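Local coordinates for protein chitin deacetylase 1 (Bombyx mori, PDB 5ZNT) that removes the N-acetyl groups of chitin by zinc-dependent hydrolysis, giving chitosan and acetate, through the carbohydrate esterase 4 catalytic domain held in this chain, at residues 100-105 / 110-115; 118-123 / 158-163; 215-220 / 254-259. One frame throughout, in Å; residues are numbered along the deposited sequence.

Contact 1 (100-105 / 110-115); sequences VHSITH and RFWSNA. With ZN (zinc ion), chain C.
H105 and W112 mark the nearest backbone approach, with H105 CA 9.6 Å from W112 CA. Segment 100-105 is an irregular loop leaving strand 97-100, and segment 110-115 holds the last turn of helix 109-113 and the residues just after it. The W112 indole spans this gap. Its CH2 comes within 3.5 Å of S102 CB, on an oblique approach. H105 CA lies at the indole edge, near the ring plane. CE2 of F111 lies over the centre of one indole face.

S102 ties the loop together. Its OG donates to H101 O at 2.7 Å, in the carbonyl plane on a lone pair, and accepts from H105 N at 2.9 Å in an ST motif. With chi1 at 87°, OG sits between the backbone N and the carbonyl carbon, where it reaches the backbone of both histidines. The sequence H-S-x-x-H is the zinc-binding motif of the CE4 family. H101 NE2 and H105 NE2 each bind the zinc ion at 2.1 Å. D46 and three waters complete the site. H101 ND1 is bonded to R146 O, which fixes the ring's rotation.

T104 OG1 bonds to E123 of helix 117-134. That helix also meets S102, I103 and W112, so the loop is held between helix 109-113, helix 117-134 and the strand 97-100 it leaves.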
loop_
_atom_site.group_PDB
_atom_site.type_symbol
_atom_site.label_atom_id
_atom_site.label_comp_id
_atom_site.label_asym_id
_atom_site.label_seq_id
_atom_site.Cartn_x
_atom_site.Cartn_y
_atom_site.Cartn_z
ATOM N N VAL A 100 4.279 0.217 -6.546
ATOM C CA VAL A 100 3.823 0.490 -7.914
ATOM C C VAL A 100 2.327 0.268 -8.030
ATOM O O VAL A 100 1.749 -0.637 -7.406
ATOM C CB VAL A 100 4.577 -0.325 -8.982
ATOM C CG1 VAL A 100 6.097 -0.113 -8.858
ATOM C CG2 VAL A 100 4.213 -1.808 -8.947
ATOM N N HIS A 101 1.707 1.093 -8.871
ATOM C CA HIS A 101 0.279 1.113 -9.139
ATOM C C HIS A 101 0.042 1.188 -10.652
ATOM O O HIS A 101 -0.962 1.745 -11.103
ATOM C CB HIS A 101 -0.360 2.293 -8.406
ATOM C CG HIS A 101 -1.860 2.279 -8.351
ATOM N ND1 HIS A 101 -2.594 1.153 -8.046
ATOM C CD2 HIS A 101 -2.764 3.284 -8.506
ATOM C CE1 HIS A 101 -3.882 1.458 -8.034
ATOM N NE2 HIS A 101 -4.014 2.745 -8.317
ATOM N N SER A 102 1.002 0.674 -11.438
ATOM C CA SER A 102 0.997 0.512 -12.899
ATOM C C SER A 102 1.431 1.766 -13.673
ATOM O O SER A 102 1.453 2.880 -13.141
ATOM C CB SER A 102 -0.367 0.045 -13.432
ATOM O OG SER A 102 -1.206 1.146 -13.689
ATOM N N ILE A 103 1.787 1.570 -14.941
ATOM C CA ILE A 103 2.123 2.686 -15.829
ATOM C C ILE A 103 0.861 3.383 -16.323
ATOM O O ILE A 103 0.719 4.606 -16.206
ATOM C CB ILE A 103 2.968 2.176 -17.013
ATOM C CG1 ILE A 103 4.368 1.781 -16.523
ATOM C CG2 ILE A 103 2.997 3.254 -18.152
ATOM C CD1 ILE A 103 5.268 1.166 -17.624
ATOM N N THR A 104 -0.083 2.621 -16.869
ATOM C CA THR A 104 -1.210 3.231 -17.568
ATOM C C THR A 104 -2.414 3.519 -16.681
ATOM O O THR A 104 -3.221 4.383 -17.044
ATOM C CB THR A 104 -1.705 2.342 -18.725
ATOM O OG1 THR A 104 -2.380 1.199 -18.189
ATOM C CG2 THR A 104 -0.545 1.877 -19.620
ATOM N N HIS A 105 -2.578 2.818 -15.559
ATOM C CA HIS A 105 -3.823 2.890 -14.780
ATOM C C HIS A 105 -5.044 2.708 -15.694
ATOM O O HIS A 105 -6.068 3.384 -15.547
ATOM C CB HIS A 105 -3.914 4.207 -13.997
ATOM C CG HIS A 105 -4.716 4.107 -12.734
ATOM N ND1 HIS A 105 -6.100 4.139 -12.717
ATOM C CD2 HIS A 105 -4.328 3.981 -11.441
ATOM C CE1 HIS A 105 -6.523 4.056 -11.467
ATOM N NE2 HIS A 105 -5.468 3.937 -10.677
ATOM N N ARG A 110 -11.761 -5.004 -17.334
ATOM C CA ARG A 110 -11.625 -6.341 -17.880
ATOM C C ARG A 110 -10.223 -6.577 -18.420
ATOM O O ARG A 110 -9.772 -7.730 -18.479
ATOM C CB ARG A 110 -12.688 -6.571 -18.957
ATOM C CG ARG A 110 -14.035 -5.926 -18.609
ATOM C CD ARG A 110 -14.860 -5.562 -19.848
ATOM N NE ARG A 110 -14.087 -4.822 -20.842
ATOM C CZ ARG A 110 -14.430 -4.693 -22.119
ATOM N NH1 ARG A 110 -15.545 -5.259 -22.571
ATOM N NH2 ARG A 110 -13.660 -3.998 -22.945
ATOM N N PHE A 111 -9.513 -5.509 -18.807
ATOM C CA PHE A 111 -8.108 -5.682 -19.173
ATOM C C PHE A 111 -7.328 -6.316 -18.028
ATOM O O PHE A 111 -6.626 -7.312 -18.221
ATOM C CB PHE A 111 -7.470 -4.348 -19.573
ATOM C CG PHE A 111 -5.962 -4.359 -19.474
ATOM C CD1 PHE A 111 -5.195 -4.920 -20.490
ATOM C CD2 PHE A 111 -5.315 -3.841 -18.351
ATOM C CE1 PHE A 111 -3.814 -4.962 -20.395
ATOM C CE2 PHE A 111 -3.940 -3.878 -18.247
ATOM C CZ PHE A 111 -3.178 -4.432 -19.271
ATOM N N TRP A 112 -7.464 -5.766 -16.816
ATOM C CA TRP A 112 -6.697 -6.275 -15.678
ATOM C C TRP A 112 -7.094 -7.710 -15.328
ATOM O O TRP A 112 -6.233 -8.564 -15.075
ATOM C CB TRP A 112 -6.888 -5.354 -14.472
ATOM C CG TRP A 112 -6.348 -3.977 -14.725
ATOM C CD1 TRP A 112 -7.061 -2.850 -15.001
ATOM C CD2 TRP A 112 -4.969 -3.602 -14.764
ATOM N NE1 TRP A 112 -6.214 -1.789 -15.199
ATOM C CE2 TRP A 112 -4.919 -2.224 -15.062
ATOM C CE3 TRP A 112 -3.774 -4.300 -14.580
ATOM C CZ2 TRP A 112 -3.713 -1.520 -15.170
ATOM C CZ3 TRP A 112 -2.568 -3.598 -14.672
ATOM C CH2 TRP A 112 -2.548 -2.231 -14.981
ATOM N N SER A 113 -8.395 -7.987 -15.281
ATOM C CA SER A 113 -8.831 -9.294 -14.804
ATOM C C SER A 113 -8.492 -10.407 -15.792
ATOM O O SER A 113 -8.473 -11.579 -15.399
ATOM C CB SER A 113 -10.334 -9.263 -14.500
ATOM O OG SER A 113 -10.611 -8.430 -13.372
ATOM N N ASN A 114 -8.179 -10.057 -17.044
ATOM C CA ASN A 114 -7.854 -11.003 -18.106
ATOM C C ASN A 114 -6.450 -10.787 -18.695
ATOM O O ASN A 114 -6.139 -11.335 -19.757
ATOM C CB ASN A 114 -8.910 -10.901 -19.211
ATOM C CG ASN A 114 -9.063 -12.181 -20.006
ATOM O OD1 ASN A 114 -8.797 -13.274 -19.500
ATOM N ND2 ASN A 114 -9.505 -12.056 -21.259
ATOM N N ALA A 115 -5.586 -10.015 -18.033
ATOM C CA ALA A 115 -4.281 -9.699 -18.603
ATOM C C ALA A 115 -3.323 -10.878 -18.502
ATOM O O ALA A 115 -3.321 -11.624 -17.519
ATOM C CB ALA A 115 -3.670 -8.478 -17.907
HETATM ZN ZN ZN C . -5.670 4.026 -8.594
HETATM O O HOH W 1 -6.433 3.424 -6.514
HETATM O O HOH W 2 -7.114 2.235 -8.478
HETATM O O HOH W 3 -7.394 5.310 -8.641
#

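Contact 2 (118-123 / 158-163); sequences DDWGKE and FTMMEE
M160 meets W120 with its methyl CE, which approaches the indole obliquely and touches the root of the side chain, 3.8 Å from W120 CB. The ring itself runs on, away from segment 158-163. There it meets the indole of W112, the two planes at about 60°, and also touches A115 and A147. The methionine thus packs beside the stem of the tryptophan.

M160 is the residue of helix 154-163 that carries the contact. CG stands anti to the backbone N (chi1 178°), which sends the chain straight at helix 117-134. CG ends 3.4 Å from G121 N. Bends at chi2 and chi3 then turn SD and CE along that helix, toward its later residues, and CE lies 3.6 Å from W120 O. From CG to CE the chain follows the backbone of W120 and G121.

G121 has no side chain, and its CA is 5.9 Å from M160 CA. The two helices are therefore very close at this point. M160 packs by van der Waals contact against the bare backbone at G121 and against W120 CB. With an alanine in place of M160, the CG, SD and CE contacts go, and a gap would probably open between G121 and the W120 stem.

M160 also touches M124, one turn further along helix 117-134. T159 and E163 rest on V117 near the start of that helix. F158 and M161 turn to D169 of strand 168-169, so helix 154-163 lies between helix 117-134 and this strand.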
loop_
_atom_site.group_PDB
_atom_site.type_symbol
_atom_site.label_atom_id
_atom_site.label_comp_id
_atom_site.label_asym_id
_atom_site.label_seq_id
_atom_site.Cartn_x
_atom_site.Cartn_y
_atom_site.Cartn_z
ATOM N N ASP A 118 2.717 -11.276 -19.299
ATOM C CA ASP A 118 3.538 -10.227 -19.893
ATOM C C ASP A 118 2.890 -8.853 -19.729
ATOM O O ASP A 118 3.588 -7.871 -19.458
ATOM C CB ASP A 118 3.806 -10.554 -21.361
ATOM C CG ASP A 118 4.677 -9.508 -22.043
ATOM O OD1 ASP A 118 5.852 -9.355 -21.634
ATOM O OD2 ASP A 118 4.186 -8.854 -22.994
ATOM N N ASP A 119 1.563 -8.764 -19.883
ATOM C CA ASP A 119 0.862 -7.502 -19.651
ATOM C C ASP A 119 1.093 -7.003 -18.224
ATOM O O ASP A 119 1.392 -5.824 -18.003
ATOM C CB ASP A 119 -0.645 -7.657 -19.878
ATOM C CG ASP A 119 -1.049 -7.806 -21.349
ATOM O OD1 ASP A 119 -0.369 -7.279 -22.258
ATOM O OD2 ASP A 119 -2.099 -8.458 -21.573
ATOM N N TRP A 120 0.914 -7.890 -17.239
ATOM C CA TRP A 120 1.153 -7.511 -15.849
ATOM C C TRP A 120 2.587 -7.047 -15.657
ATOM O O TRP A 120 2.840 -6.087 -14.920
ATOM C CB TRP A 120 0.848 -8.689 -14.913
ATOM C CG TRP A 120 -0.597 -8.803 -14.609
ATOM C CD1 TRP A 120 -1.510 -9.657 -15.197
ATOM C CD2 TRP A 120 -1.325 -8.029 -13.656
ATOM N NE1 TRP A 120 -2.760 -9.455 -14.656
ATOM C CE2 TRP A 120 -2.680 -8.452 -13.721
ATOM C CE3 TRP A 120 -0.972 -7.002 -12.762
ATOM C CZ2 TRP A 120 -3.671 -7.901 -12.911
ATOM C CZ3 TRP A 120 -1.958 -6.460 -11.952
ATOM C CH2 TRP A 120 -3.294 -6.914 -12.031
ATOM N N GLY A 121 3.537 -7.729 -16.299
ATOM C CA GLY A 121 4.934 -7.342 -16.179
ATOM C C GLY A 121 5.200 -5.973 -16.774
ATOM O O GLY A 121 5.865 -5.140 -16.149
ATOM N N LYS A 122 4.657 -5.704 -17.966
ATOM C CA LYS A 122 4.884 -4.392 -18.578
ATOM C C LYS A 122 4.312 -3.280 -17.715
ATOM O O LYS A 122 4.935 -2.226 -17.568
ATOM C CB LYS A 122 4.286 -4.337 -19.979
ATOM C CG LYS A 122 5.059 -5.203 -20.989
ATOM C CD LYS A 122 4.308 -5.276 -22.313
ATOM C CE LYS A 122 5.122 -4.698 -23.444
ATOM N NZ LYS A 122 4.298 -4.576 -24.679
ATOM N N GLU A 123 3.133 -3.503 -17.131
ATOM C CA GLU A 123 2.504 -2.491 -16.284
ATOM C C GLU A 123 3.265 -2.308 -14.976
ATOM O O GLU A 123 3.520 -1.180 -14.562
ATOM C CB GLU A 123 1.048 -2.866 -15.991
ATOM C CG GLU A 123 0.096 -2.691 -17.193
ATOM C CD GLU A 123 -0.274 -1.227 -17.410
ATOM O OE1 GLU A 123 0.293 -0.358 -16.722
ATOM O OE2 GLU A 123 -1.143 -0.936 -18.251
ATOM N N PHE A 158 0.189 -12.990 -10.090
ATOM C CA PHE A 158 1.122 -13.487 -9.093
ATOM C C PHE A 158 2.260 -14.267 -9.723
ATOM O O PHE A 158 3.378 -14.222 -9.202
ATOM C CB PHE A 158 0.353 -14.307 -8.043
ATOM C CG PHE A 158 -0.511 -13.453 -7.175
ATOM C CD1 PHE A 158 -1.724 -12.972 -7.641
ATOM C CD2 PHE A 158 -0.061 -13.039 -5.924
ATOM C CE1 PHE A 158 -2.501 -12.138 -6.868
ATOM C CE2 PHE A 158 -0.832 -12.198 -5.144
ATOM C CZ PHE A 158 -2.054 -11.757 -5.609
ATOM N N THR A 159 2.019 -14.958 -10.849
ATOM C CA THR A 159 3.139 -15.505 -11.607
ATOM C C THR A 159 4.114 -14.393 -11.999
ATOM O O THR A 159 5.327 -14.512 -11.803
ATOM C CB THR A 159 2.633 -16.246 -12.850
ATOM O OG1 THR A 159 1.748 -17.306 -12.453
ATOM C CG2 THR A 159 3.814 -16.833 -13.641
ATOM N N MET A 160 3.586 -13.289 -12.529
ATOM C CA MET A 160 4.449 -12.152 -12.842
ATOM C C MET A 160 5.223 -11.706 -11.608
ATOM O O MET A 160 6.443 -11.518 -11.657
ATOM C CB MET A 160 3.616 -10.992 -13.405
ATOM C CG MET A 160 4.439 -9.724 -13.733
ATOM S SD MET A 160 4.772 -8.676 -12.291
ATOM C CE MET A 160 3.149 -8.018 -11.920
ATOM N N MET A 161 4.530 -11.523 -10.489
ATOM C CA MET A 161 5.199 -10.925 -9.334
ATOM C C MET A 161 6.310 -11.820 -8.821
ATOM O O MET A 161 7.358 -11.331 -8.376
ATOM C CB MET A 161 4.178 -10.631 -8.236
ATOM C CG MET A 161 3.220 -9.514 -8.641
ATOM S SD MET A 161 2.044 -9.101 -7.357
ATOM C CE MET A 161 3.147 -8.544 -6.062
ATOM N N GLU A 162 6.119 -13.136 -8.897
ATOM C CA GLU A 162 7.195 -14.025 -8.476
ATOM C C GLU A 162 8.367 -13.955 -9.451
ATOM O O GLU A 162 9.521 -13.835 -9.032
ATOM C CB GLU A 162 6.690 -15.463 -8.325
ATOM C CG GLU A 162 7.785 -16.384 -7.794
ATOM C CD GLU A 162 7.297 -17.773 -7.373
ATOM O OE1 GLU A 162 6.068 -18.016 -7.289
ATOM O OE2 GLU A 162 8.176 -18.625 -7.129
ATOM N N GLU A 163 8.093 -14.020 -10.757
ATOM C CA GLU A 163 9.175 -13.912 -11.737
ATOM C C GLU A 163 9.919 -12.586 -11.614
ATOM O O GLU A 163 11.130 -12.536 -11.841
ATOM C CB GLU A 163 8.629 -14.057 -13.163
ATOM C CG GLU A 163 8.172 -15.463 -13.528
ATOM C CD GLU A 163 7.508 -15.550 -14.905
ATOM O OE1 GLU A 163 7.391 -14.508 -15.601
ATOM O OE2 GLU A 163 7.101 -16.665 -15.298
#

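Contact 3 (215-220 / 254-259); sequences ELDRRE and FDRHYE
D217 and R256 cross at about a right angle, with the carboxylate and guanidinium planes 68° apart. They meet through carbon: D217 CB lies 3.9 Å from R256 CD. The charged ends do not pair, as D217 OD2 and R256 NE are 4.9 Å apart, though their opposite charges probably still attract.

The D217 carboxylate is taken by R219 of its own segment. R219 grips it side-on, NE to OD1 at 3.0 Å and NH2 to OD2 at 2.8 Å, both oxygens met on the syn side and both close to the guanidinium plane. R219 N bonds to OD1 as well, from above the carboxylate plane. That bond makes an Asx turn in the loop after strand 209-214. H252 of helix 243-258 adds a bond to OD2, so the turn is joined to the helix that carries R256.

R256 is bent at chi3 (44°), which swings its guanidinium toward the backbone of E215. The guanidinium stops short of E215 O, and water bridges the two. Water 4 donates to E215 O and accepts from R256 NH1 at 2.7 Å, in the guanidinium plane; it also bonds to H257 NE2 at 2.7 Å, at the edge of the imidazole. Water 5 accepts from R256 NH2. S177, N178 and N253 hold the guanidinium directly. L216 leans on F249 and N253 of the helix and on L267 of strand 265-270, while F254 and H257 rest on strand 38-45.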
loop_
_atom_site.group_PDB
_atom_site.type_symbol
_atom_site.label_atom_id
_atom_site.label_comp_id
_atom_site.label_asym_id
_atom_site.label_seq_id
_atom_site.Cartn_x
_atom_site.Cartn_y
_atom_site.Cartn_z
ATOM N N GLU A 215 -11.838 -5.208 4.569
ATOM C CA GLU A 215 -12.883 -4.200 4.501
ATOM C C GLU A 215 -13.097 -3.582 5.875
ATOM O O GLU A 215 -12.941 -4.239 6.904
ATOM C CB GLU A 215 -14.194 -4.809 4.013
ATOM C CG GLU A 215 -14.195 -5.180 2.542
ATOM C CD GLU A 215 -15.578 -5.635 2.096
ATOM O OE1 GLU A 215 -16.306 -6.226 2.928
ATOM O OE2 GLU A 215 -15.929 -5.395 0.931
ATOM N N LEU A 216 -13.441 -2.306 5.887
ATOM C CA LEU A 216 -13.776 -1.626 7.120
ATOM C C LEU A 216 -15.296 -1.622 7.289
ATOM O O LEU A 216 -16.044 -1.707 6.313
ATOM C CB LEU A 216 -13.224 -0.197 7.126
ATOM C CG LEU A 216 -11.764 0.031 7.598
ATOM C CD1 LEU A 216 -10.796 -0.990 7.101
ATOM C CD2 LEU A 216 -11.291 1.425 7.184
ATOM N N ASP A 217 -15.736 -1.548 8.546
ATOM C CA ASP A 217 -17.153 -1.547 8.916
ATOM C C ASP A 217 -17.658 -0.112 8.848
ATOM O O ASP A 217 -17.211 0.754 9.606
ATOM C CB ASP A 217 -17.319 -2.155 10.313
ATOM C CG ASP A 217 -18.779 -2.233 10.783
ATOM O OD1 ASP A 217 -19.709 -1.781 10.082
ATOM O OD2 ASP A 217 -18.985 -2.767 11.889
ATOM N N ARG A 218 -18.558 0.159 7.914
ATOM C CA ARG A 218 -19.019 1.525 7.716
ATOM C C ARG A 218 -20.294 1.841 8.495
ATOM O O ARG A 218 -20.847 2.933 8.331
ATOM C CB ARG A 218 -19.270 1.763 6.235
ATOM C CG ARG A 218 -20.406 0.888 5.797
ATOM C CD ARG A 218 -21.049 1.381 4.574
ATOM N NE ARG A 218 -20.352 0.873 3.410
ATOM C CZ ARG A 218 -20.838 0.959 2.183
ATOM N NH1 ARG A 218 -22.032 1.527 1.996
ATOM N NH2 ARG A 218 -20.137 0.480 1.157
ATOM N N ARG A 219 -20.789 0.907 9.311
ATOM C CA ARG A 219 -22.058 1.122 9.998
ATOM C C ARG A 219 -21.942 2.301 10.952
ATOM O O ARG A 219 -21.053 2.330 11.809
ATOM C CB ARG A 219 -22.472 -0.142 10.752
ATOM C CG ARG A 219 -23.092 -1.213 9.864
ATOM C CD ARG A 219 -23.377 -2.461 10.682
ATOM N NE ARG A 219 -22.206 -2.863 11.455
ATOM C CZ ARG A 219 -22.237 -3.697 12.491
ATOM N NH1 ARG A 219 -23.389 -4.222 12.892
ATOM N NH2 ARG A 219 -21.115 -3.995 13.135
ATOM N N GLU A 220 -22.838 3.281 10.787
ATOM C CA GLU A 220 -22.828 4.460 11.650
ATOM C C GLU A 220 -23.170 4.094 13.089
ATOM O O GLU A 220 -22.696 4.742 14.030
ATOM C CB GLU A 220 -23.807 5.501 11.106
ATOM C CG GLU A 220 -23.564 6.920 11.591
ATOM C CD GLU A 220 -24.338 7.948 10.777
ATOM O OE1 GLU A 220 -24.351 9.145 11.159
ATOM O OE2 GLU A 220 -24.931 7.555 9.745
ATOM N N PHE A 254 -10.600 1.034 14.293
ATOM C CA PHE A 254 -9.438 0.834 15.150
ATOM C C PHE A 254 -9.759 -0.168 16.262
ATOM O O PHE A 254 -9.017 -1.132 16.480
ATOM C CB PHE A 254 -8.977 2.174 15.734
ATOM C CG PHE A 254 -7.836 2.036 16.717
ATOM C CD1 PHE A 254 -6.521 2.079 16.283
ATOM C CD2 PHE A 254 -8.085 1.846 18.077
ATOM C CE1 PHE A 254 -5.470 1.927 17.174
ATOM C CE2 PHE A 254 -7.035 1.706 18.982
ATOM C CZ PHE A 254 -5.737 1.748 18.537
ATOM N N ASP A 255 -10.879 0.037 16.968
ATOM C CA ASP A 255 -11.224 -0.844 18.086
ATOM C C ASP A 255 -11.443 -2.275 17.620
ATOM O O ASP A 255 -11.042 -3.223 18.309
ATOM C CB ASP A 255 -12.467 -0.332 18.818
ATOM C CG ASP A 255 -12.218 0.960 19.565
ATOM O OD1 ASP A 255 -11.051 1.269 19.893
ATOM O OD2 ASP A 255 -13.206 1.684 19.815
ATOM N N ARG A 256 -12.078 -2.456 16.450
ATOM C CA ARG A 256 -12.269 -3.797 15.907
ATOM C C ARG A 256 -10.943 -4.543 15.818
ATOM O O ARG A 256 -10.858 -5.728 16.158
ATOM C CB ARG A 256 -12.935 -3.722 14.520
ATOM C CG ARG A 256 -14.452 -3.420 14.516
ATOM C CD ARG A 256 -15.064 -3.602 13.109
ATOM N NE ARG A 256 -14.565 -4.823 12.480
ATOM C CZ ARG A 256 -13.721 -4.852 11.451
ATOM N NH1 ARG A 256 -13.281 -3.714 10.907
ATOM N NH2 ARG A 256 -13.303 -6.024 10.982
ATOM N N HIS A 257 -9.883 -3.863 15.373
ATOM C CA HIS A 257 -8.590 -4.527 15.287
ATOM C C HIS A 257 -7.920 -4.606 16.658
ATOM O O HIS A 257 -7.452 -5.674 17.076
ATOM C CB HIS A 257 -7.690 -3.784 14.291
ATOM C CG HIS A 257 -8.094 -3.965 12.858
ATOM N ND1 HIS A 257 -7.263 -4.542 11.922
ATOM C CD2 HIS A 257 -9.238 -3.649 12.205
ATOM C CE1 HIS A 257 -7.885 -4.592 10.754
ATOM N NE2 HIS A 257 -9.080 -4.046 10.895
ATOM N N TYR A 258 -7.865 -3.472 17.361
ATOM C CA TYR A 258 -7.095 -3.381 18.597
ATOM C C TYR A 258 -7.650 -4.298 19.681
ATOM O O TYR A 258 -6.876 -4.848 20.472
ATOM C CB TYR A 258 -7.092 -1.939 19.079
ATOM C CG TYR A 258 -6.249 -1.650 20.296
ATOM C CD1 TYR A 258 -4.873 -1.516 20.191
ATOM C CD2 TYR A 258 -6.841 -1.462 21.546
ATOM C CE1 TYR A 258 -4.094 -1.220 21.295
ATOM C CE2 TYR A 258 -6.072 -1.174 22.673
ATOM C CZ TYR A 258 -4.701 -1.057 22.537
ATOM O OH TYR A 258 -3.912 -0.762 23.615
ATOM N N GLU A 259 -8.973 -4.481 19.724
ATOM C CA GLU A 259 -9.612 -5.300 20.748
ATOM C C GLU A 259 -9.746 -6.761 20.344
ATOM O O GLU A 259 -10.236 -7.557 21.149
ATOM C CB GLU A 259 -11.009 -4.758 21.104
ATOM C CG GLU A 259 -11.120 -3.246 21.352
ATOM C CD GLU A 259 -10.656 -2.783 22.727
ATOM O OE1 GLU A 259 -9.906 -3.528 23.397
ATOM O OE2 GLU A 259 -11.018 -1.642 23.124
HETATM O O HOH W 4 -11.182 -3.739 9.155
HETATM O O HOH W 5 -12.746 -6.679 8.455
#

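How the contacts relate
The contacts come in series along the chain, in the order 1, 2, 3. Contacts 1 and 2 are neighbours, their centres 10 Å apart, both in the polysaccharide deacetylase region. Helix 109-113 of contact 1 is followed in sequence by helix 117-134 of contact 2. That helix also carries E123, which holds the loop bearing both zinc histidines. The W120 side chain of contact 2 is itself about 12 Å from the zinc ion. Contact 3 is remote: its centre is about 30 Å from that of contact 1 and 33 Å from that of contact 2. It lies across the chain's centre from contact 2. The parallel sheet links the distant parts: strand 97-100 leads into contact 1, and strand 38-45 is touched by H257 of contact 3.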